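Local coordinates for protein malate dehydrogenase (Picrophilus torridus, PDB 4BGV) that probably catalyses the reversible, NAD-dependent oxidation of malate to oxaloacetate, a step of the tricarboxylic acid cycle, at residues A15-A18 / Q19-I23; I236-A239 / V240-S244; Y267-N271 / L272-V276. All coordinates share one frame; numbering follows the deposited sequence.

Contact 1. Residues A15-A18 / Q19-I23; sequences ATVA and QTLAI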
loop_
_atom_site.group_PDB
_atom_site.type_symbol
_atom_site.label_atom_id
_atom_site.label_comp_id
_atom_site.label_asym_id
_atom_site.label_seq_id
_atom_site.Cartn_x
_atom_site.Cartn_y
_atom_site.Cartn_z
ATOM N N ALA A 15 -17.695 -12.175 1.935
ATOM C CA ALA A 15 -17.559 -10.971 1.113
ATOM C C ALA A 15 -16.429 -10.058 1.619
ATOM O O ALA A 15 -15.739 -9.425 0.824
ATOM C CB ALA A 15 -18.878 -10.224 1.004
ATOM N N THR A 16 -16.216 -10.026 2.931
ATOM C CA THR A 16 -15.108 -9.248 3.485
ATOM C C THR A 16 -13.791 -9.843 3.003
ATOM O O THR A 16 -12.871 -9.117 2.634
ATOM C CB THR A 16 -15.156 -9.235 5.025
ATOM O OG1 THR A 16 -16.382 -8.620 5.427
ATOM C CG2 THR A 16 -13.995 -8.424 5.631
ATOM N N VAL A 17 -13.709 -11.173 3.006
ATOM C CA VAL A 17 -12.527 -11.839 2.488
ATOM C C VAL A 17 -12.300 -11.399 1.043
ATOM O O VAL A 17 -11.184 -11.044 0.674
ATOM C CB VAL A 17 -12.653 -13.370 2.555
ATOM C CG1 VAL A 17 -11.518 -14.038 1.771
ATOM C CG2 VAL A 17 -12.624 -13.838 4.012
ATOM N N ALA A 18 -13.358 -11.429 0.239
ATOM C CA ALA A 18 -13.244 -11.062 -1.175
ATOM C C ALA A 18 -12.765 -9.615 -1.335
ATOM O O ALA A 18 -11.856 -9.326 -2.130
ATOM C CB ALA A 18 -14.576 -11.283 -1.902
ATOM N N GLN A 19 -13.358 -8.701 -0.566
ATOM C CA GLN A 19 -12.959 -7.293 -0.669
ATOM C C GLN A 19 -11.517 -7.113 -0.191
ATOM O O GLN A 19 -10.765 -6.303 -0.741
ATOM C CB GLN A 19 -13.906 -6.392 0.124
ATOM C CG GLN A 19 -13.498 -4.903 0.141
ATOM C CD GLN A 19 -13.610 -4.231 -1.239
ATOM O OE1 GLN A 19 -14.630 -3.608 -1.560
ATOM N NE2 GLN A 19 -12.553 -4.332 -2.040
ATOM N N THR A 20 -11.135 -7.881 0.823
ATOM C CA THR A 20 -9.775 -7.823 1.363
ATOM C C THR A 20 -8.735 -8.331 0.357
ATOM O O THR A 20 -7.682 -7.694 0.139
ATOM C CB THR A 20 -9.679 -8.630 2.682
ATOM O OG1 THR A 20 -10.589 -8.063 3.623
ATOM C CG2 THR A 20 -8.267 -8.563 3.261
ATOM N N LEU A 21 -9.022 -9.484 -0.251
ATOM C CA LEU A 21 -8.152 -10.030 -1.299
ATOM C C LEU A 21 -8.003 -9.056 -2.455
ATOM O O LEU A 21 -6.920 -8.943 -3.028
ATOM C CB LEU A 21 -8.702 -11.355 -1.831
ATOM C CG LEU A 21 -8.696 -12.479 -0.770
ATOM C CD1 LEU A 21 -9.376 -13.720 -1.319
ATOM C CD2 LEU A 21 -7.263 -12.799 -0.310
ATOM N N ALA A 22 -9.084 -8.353 -2.799
ATOM C CA ALA A 22 -9.023 -7.389 -3.913
ATOM C C ALA A 22 -8.123 -6.214 -3.563
ATOM O O ALA A 22 -7.242 -5.842 -4.347
ATOM C CB ALA A 22 -10.422 -6.901 -4.295
ATOM N N ILE A 23 -8.339 -5.630 -2.384
ATOM C CA ILE A 23 -7.480 -4.539 -1.904
ATOM C C ILE A 23 -5.993 -4.924 -1.888
ATOM O O ILE A 23 -5.136 -4.138 -2.279
ATOM C CB ILE A 23 -7.940 -4.066 -0.504
ATOM C CG1 ILE A 23 -9.323 -3.408 -0.633
ATOM C CG2 ILE A 23 -6.911 -3.128 0.142
ATOM C CD1 ILE A 23 -10.105 -3.320 0.671
#
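Thr20 leans back on Thr16 and Leu21 on Val17, one turn apart in helix 12-23, the helix of the first beta-alpha-beta unit of the Rossmann fold, between strands 4-8 and 28-33. The glycine-rich segment Gly9-Gly14 runs into the first turn of this helix and, as in relatives, probably binds NAD(+). The backbone bonds are those of a regular alpha-helix: Gln19 N, Thr20 N, Leu21 N and Ala22 N donate in turn to the carbonyl oxygens of Ala15, Thr16, Val17 and Ala18, and the bond from Leu21 N to Val17 O is nearly straight, 171° at the hydrogen.

A side-chain bond is added at one carbonyl. With OG1 set beside its own backbone N (chi1 -60°), Thr20 turns the hydroxyl back along the helix and donates from OG1 to Thr16 O at 2.7 Å. Thr16 O therefore accepts twice, and Thr20 N and OG1 reach it from opposite faces of the carbonyl plane, the hydroxyl standing 41° out of it. The carbonyl oxygen is thus gripped by two donors, and the one bond from OG1 gives the buried hydroxyl a partner within its own helix. Thr16 repeats the pattern one turn earlier, its OG1 bonded to Ala12 O, whereas Gln19 NE2 is hydrogen-bonded to Tyr55 OH.

Apolar contact fills the rest. Ala18 and Ala22 present only methyl groups to Ile29, which lets strand 28-33 lie close, while helix 232-246 covers the side of Val17, Thr20 and Leu21, and Tyr232 of the second subunit packs on Ala15, Thr16 and Gln19. Val17 and Leu21 lie side by side and point the same way. Leu21 CG sits 3.2 Å from Val17 O, and its CD1 branch meets Val17 CG1 at 3.8 Å.

Contact 2. Residues I236-A239 / V240-S244; sequences ISIA and VMVES
Ile236 opens the contact with its CD1 methyl against Val240 CG1 at 4.1 Å, one turn further along helix 232-246 of the C-terminal domain. Its CG1 branch runs anti to the backbone N (chi1 -177°) and the chain then bends at chi2, which swings CD1 towards the following turn. In the backbone, Val240 N donates to Ile236 O at 3.0 Å. Ser237 O is approached by Val240 CG2 at 3.2 Å and accepts a hydrogen bond from Ser151 OG of helix 150-165; the Ser237 hydroxyl bonds to Ala233 O one turn back. Ile238 sets CG2 against Val242 CG2, 4.1 Å away, and both side chains reach Val80 of the nucleotide-binding sheet. Ile238 also touches Val13 and Val123, residues of the probable NAD(+) site. Ala239 O receives Glu243 N at 2.9 Å, nearly straight at 168°. A water adds a weak bond to Ala239 O and a firmer one, 2.8 Å, to Glu243 OE1, bridging backbone and carboxylate. From Glu243 the OE2 oxygen forms salt bridges to Arg24 and Arg249. The methyl-lined turns thus suit a helix of one domain packed against the other, while the buried carboxylate is matched by two arginines and a water, which would probably favour its charged form.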
loop_
_atom_site.group_PDB
_atom_site.type_symbol
_atom_site.label_atom_id
_atom_site.label_comp_id
_atom_site.label_asym_id
_atom_site.label_seq_id
_atom_site.Cartn_x
_atom_site.Cartn_y
_atom_site.Cartn_z
ATOM N N ILE A 236 -9.442 -10.120 7.438
ATOM C CA ILE A 236 -8.009 -9.933 7.217
ATOM C C ILE A 236 -7.199 -11.116 7.774
ATOM O O ILE A 236 -6.191 -11.496 7.196
ATOM C CB ILE A 236 -7.493 -8.540 7.718
ATOM C CG1 ILE A 236 -5.999 -8.352 7.399
ATOM C CG2 ILE A 236 -7.780 -8.315 9.228
ATOM C CD1 ILE A 236 -5.686 -8.318 5.917
ATOM N N SER A 237 -7.662 -11.725 8.863
ATOM C CA SER A 237 -6.966 -12.895 9.427
ATOM C C SER A 237 -6.938 -14.059 8.428
ATOM O O SER A 237 -5.954 -14.790 8.326
ATOM C CB SER A 237 -7.631 -13.346 10.737
ATOM O OG SER A 237 -7.566 -12.313 11.705
ATOM N N ILE A 238 -8.023 -14.194 7.678
ATOM C CA ILE A 238 -8.138 -15.216 6.649
ATOM C C ILE A 238 -7.287 -14.844 5.436
ATOM O O ILE A 238 -6.548 -15.683 4.897
ATOM C CB ILE A 238 -9.605 -15.355 6.222
ATOM C CG1 ILE A 238 -10.445 -15.906 7.385
ATOM C CG2 ILE A 238 -9.731 -16.222 4.966
ATOM C CD1 ILE A 238 -11.939 -15.590 7.209
ATOM N N ALA A 239 -7.380 -13.586 5.012
ATOM C CA ALA A 239 -6.619 -13.137 3.838
ATOM C C ALA A 239 -5.105 -13.299 4.013
ATOM O O ALA A 239 -4.412 -13.644 3.058
ATOM C CB ALA A 239 -6.969 -11.695 3.484
ATOM N N VAL A 240 -4.574 -13.061 5.214
ATOM C CA VAL A 240 -3.122 -13.234 5.376
ATOM C C VAL A 240 -2.719 -14.699 5.178
ATOM O O VAL A 240 -1.629 -14.984 4.690
ATOM C CB VAL A 240 -2.566 -12.655 6.709
ATOM C CG1 VAL A 240 -2.769 -11.138 6.758
ATOM C CG2 VAL A 240 -3.180 -13.345 7.914
ATOM N N MET A 241 -3.598 -15.626 5.548
ATOM C CA MET A 241 -3.358 -17.052 5.285
ATOM C C MET A 241 -3.424 -17.349 3.785
ATOM O O MET A 241 -2.545 -18.016 3.241
ATOM C CB MET A 241 -4.384 -17.926 6.002
ATOM C CG MET A 241 -4.230 -17.942 7.518
ATOM S SD MET A 241 -5.695 -18.584 8.371
ATOM C CE MET A 241 -5.706 -20.313 7.870
ATOM N N VAL A 242 -4.469 -16.849 3.125
ATOM C CA VAL A 242 -4.645 -17.107 1.696
ATOM C C VAL A 242 -3.471 -16.552 0.867
ATOM O O VAL A 242 -2.930 -17.232 -0.024
ATOM C CB VAL A 242 -5.959 -16.483 1.181
ATOM C CG1 VAL A 242 -6.072 -16.631 -0.349
ATOM C CG2 VAL A 242 -7.171 -17.107 1.904
ATOM N N GLU A 243 -3.062 -15.322 1.162
ATOM C CA GLU A 243 -1.997 -14.708 0.365
ATOM C C GLU A 243 -0.651 -15.407 0.613
ATOM O O GLU A 243 0.220 -15.421 -0.267
ATOM C CB GLU A 243 -1.910 -13.191 0.630
ATOM C CG GLU A 243 -1.263 -12.844 1.948
ATOM C CD GLU A 243 -1.307 -11.357 2.262
ATOM O OE1 GLU A 243 -1.987 -10.600 1.533
ATOM O OE2 GLU A 243 -0.656 -10.954 3.240
ATOM N N SER A 244 -0.467 -16.002 1.793
ATOM C CA SER A 244 0.777 -16.731 2.042
ATOM C C SER A 244 0.864 -17.958 1.134
ATOM O O SER A 244 1.953 -18.356 0.712
ATOM C CB SER A 244 0.925 -17.150 3.516
ATOM O OG SER A 244 2.255 -17.609 3.785
HETATM O O HOH W 1 -4.637 -11.077 0.937
#

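Contact 3. Residues Y267-N271 / L272-V276; sequences YLVNN and LFIGV
Val276 lays its CG1 methyl over the face of the Tyr267 ring, a CH-pi contact 3.6 Å from the centroid and only 6° off the ring normal. The methyl is therefore almost equally far from all six ring carbons. Beside this pair, Val269 CG2 meets Ile274 CG2 at 4.0 Å, each methyl placed between its own backbone N and carbonyl carbon. The chain reverses beyond the second pair, at Asn270 and Asn271; helix 262-267 ends at Tyr267, and Leu268, with positive phi, leads out of it. Further out, Tyr267 OH is bonded to Tyr289 O and Leu291 N, which fix the far end of the ring, and its backbone O accepts from Trp301 NE1. Ile259 of the neighbouring strand packs on Val269, Ile274 and Val276, while Trp301 and Val308 of helix 295-321 lie against Ile274. An alanine in place of Tyr267 would remove ring and hydroxyl, and is likely to uncover Val276 CG1 and leave Tyr289 O and Leu291 N without this partner. The two arms of the turn are thus held together by methyl groups and one aromatic face, with hydrogen bonds to neighbouring residues fixing the tyrosine.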
loop_
_atom_site.group_PDB
_atom_site.type_symbol
_atom_site.label_atom_id
_atom_site.label_comp_id
_atom_site.label_asym_id
_atom_site.label_seq_id
_atom_site.Cartn_x
_atom_site.Cartn_y
_atom_site.Cartn_z
ATOM N N TYR A 267 2.215 -33.501 19.653
ATOM C CA TYR A 267 0.888 -32.920 19.862
ATOM C C TYR A 267 -0.177 -33.897 20.356
ATOM O O TYR A 267 -1.318 -33.507 20.570
ATOM C CB TYR A 267 0.432 -32.154 18.616
ATOM C CG TYR A 267 1.295 -30.941 18.372
ATOM C CD1 TYR A 267 1.230 -29.856 19.230
ATOM C CD2 TYR A 267 2.204 -30.896 17.310
ATOM C CE1 TYR A 267 2.034 -28.737 19.038
ATOM C CE2 TYR A 267 3.016 -29.773 17.099
ATOM C CZ TYR A 267 2.925 -28.701 17.967
ATOM O OH TYR A 267 3.726 -27.586 17.792
ATOM N N LEU A 268 0.206 -35.159 20.530
ATOM C CA LEU A 268 -0.631 -36.148 21.226
ATOM C C LEU A 268 -1.969 -36.405 20.545
ATOM O O LEU A 268 -2.931 -36.832 21.186
ATOM C CB LEU A 268 -0.860 -35.729 22.682
ATOM C CG LEU A 268 0.382 -35.208 23.414
ATOM C CD1 LEU A 268 0.040 -34.867 24.853
ATOM C CD2 LEU A 268 1.504 -36.221 23.358
ATOM N N VAL A 269 -2.026 -36.123 19.250
ATOM C CA VAL A 269 -3.165 -36.505 18.428
ATOM C C VAL A 269 -2.625 -37.137 17.173
ATOM O O VAL A 269 -1.503 -36.826 16.744
ATOM C CB VAL A 269 -4.038 -35.306 17.997
ATOM C CG1 VAL A 269 -4.852 -34.795 19.154
ATOM C CG2 VAL A 269 -3.173 -34.183 17.401
ATOM N N ASN A 270 -3.417 -38.012 16.570
ATOM C CA ASN A 270 -3.004 -38.591 15.302
ATOM C C ASN A 270 -4.134 -38.604 14.283
ATOM O O ASN A 270 -5.264 -38.999 14.589
ATOM C CB ASN A 270 -2.442 -39.997 15.512
ATOM C CG ASN A 270 -1.825 -40.567 14.253
ATOM O OD1 ASN A 270 -0.853 -40.022 13.718
ATOM N ND2 ASN A 270 -2.383 -41.678 13.772
ATOM N N ASN A 271 -3.802 -38.178 13.072
ATOM C CA ASN A 271 -4.736 -38.135 11.954
ATOM C C ASN A 271 -5.964 -37.276 12.219
ATOM O O ASN A 271 -7.070 -37.647 11.836
ATOM C CB ASN A 271 -5.162 -39.536 11.551
ATOM C CG ASN A 271 -3.989 -40.447 11.349
ATOM O OD1 ASN A 271 -3.960 -41.569 11.863
ATOM N ND2 ASN A 271 -2.992 -39.964 10.624
ATOM N N LEU A 272 -5.748 -36.153 12.895
ATOM C CA LEU A 272 -6.780 -35.148 13.157
ATOM C C LEU A 272 -6.199 -33.776 12.845
ATOM O O LEU A 272 -4.976 -33.630 12.748
ATOM C CB LEU A 272 -7.196 -35.178 14.630
ATOM C CG LEU A 272 -7.872 -36.452 15.123
ATOM C CD1 LEU A 272 -8.374 -36.268 16.533
ATOM C CD2 LEU A 272 -9.005 -36.805 14.179
ATOM N N PHE A 273 -7.071 -32.781 12.672
ATOM C CA PHE A 273 -6.647 -31.380 12.542
ATOM C C PHE A 273 -6.701 -30.664 13.898
ATOM O O PHE A 273 -7.672 -30.807 14.634
ATOM C CB PHE A 273 -7.554 -30.628 11.569
ATOM C CG PHE A 273 -7.306 -30.941 10.119
ATOM C CD1 PHE A 273 -7.728 -32.144 9.573
ATOM C CD2 PHE A 273 -6.702 -30.001 9.284
ATOM C CE1 PHE A 273 -7.529 -32.428 8.221
ATOM C CE2 PHE A 273 -6.507 -30.270 7.935
ATOM C CZ PHE A 273 -6.909 -31.491 7.406
ATOM N N ILE A 274 -5.660 -29.901 14.228
ATOM C CA ILE A 274 -5.682 -29.079 15.434
ATOM C C ILE A 274 -4.751 -27.872 15.234
ATOM O O ILE A 274 -3.843 -27.921 14.405
ATOM C CB ILE A 274 -5.303 -29.918 16.703
ATOM C CG1 ILE A 274 -5.711 -29.196 17.996
ATOM C CG2 ILE A 274 -3.826 -30.308 16.686
ATOM C CD1 ILE A 274 -5.785 -30.145 19.219
ATOM N N GLY A 275 -4.981 -26.791 15.976
ATOM C CA GLY A 275 -4.215 -25.564 15.797
ATOM C C GLY A 275 -2.773 -25.618 16.282
ATOM O O GLY A 275 -2.511 -25.727 17.482
ATOM N N VAL A 276 -1.834 -25.551 15.343
ATOM C CA VAL A 276 -0.406 -25.609 15.659
ATOM C C VAL A 276 0.333 -24.602 14.771
ATOM O O VAL A 276 -0.194 -24.197 13.727
ATOM C CB VAL A 276 0.180 -27.042 15.453
ATOM C CG1 VAL A 276 -0.494 -28.075 16.382
ATOM C CG2 VAL A 276 0.056 -27.467 13.998
#

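Overall arrangement
Contacts 1 and 2 are buried one-turn contacts on two helices that pack together, one from the nucleotide-binding domain and one from the C-terminal domain; Thr20 CG2 lies 3.4 Å from Ala239 CB, and Val17 and Ile238 also meet. Both also touch the second subunit, so domain and subunit interfaces converge here. Contact 3 stands apart, its centre about 30 Å from that of contact 1 and about 22 Å from that of contact 2. It is partly buried and joins a loop to a strand of the C-terminal domain. Main-chain hydrogen bonds organise both helical contacts, but contact 1 gains a threonine hydroxyl bond to a carbonyl and contact 2 a buried carboxylate with water and two arginines; methyls and an aromatic face carry the third.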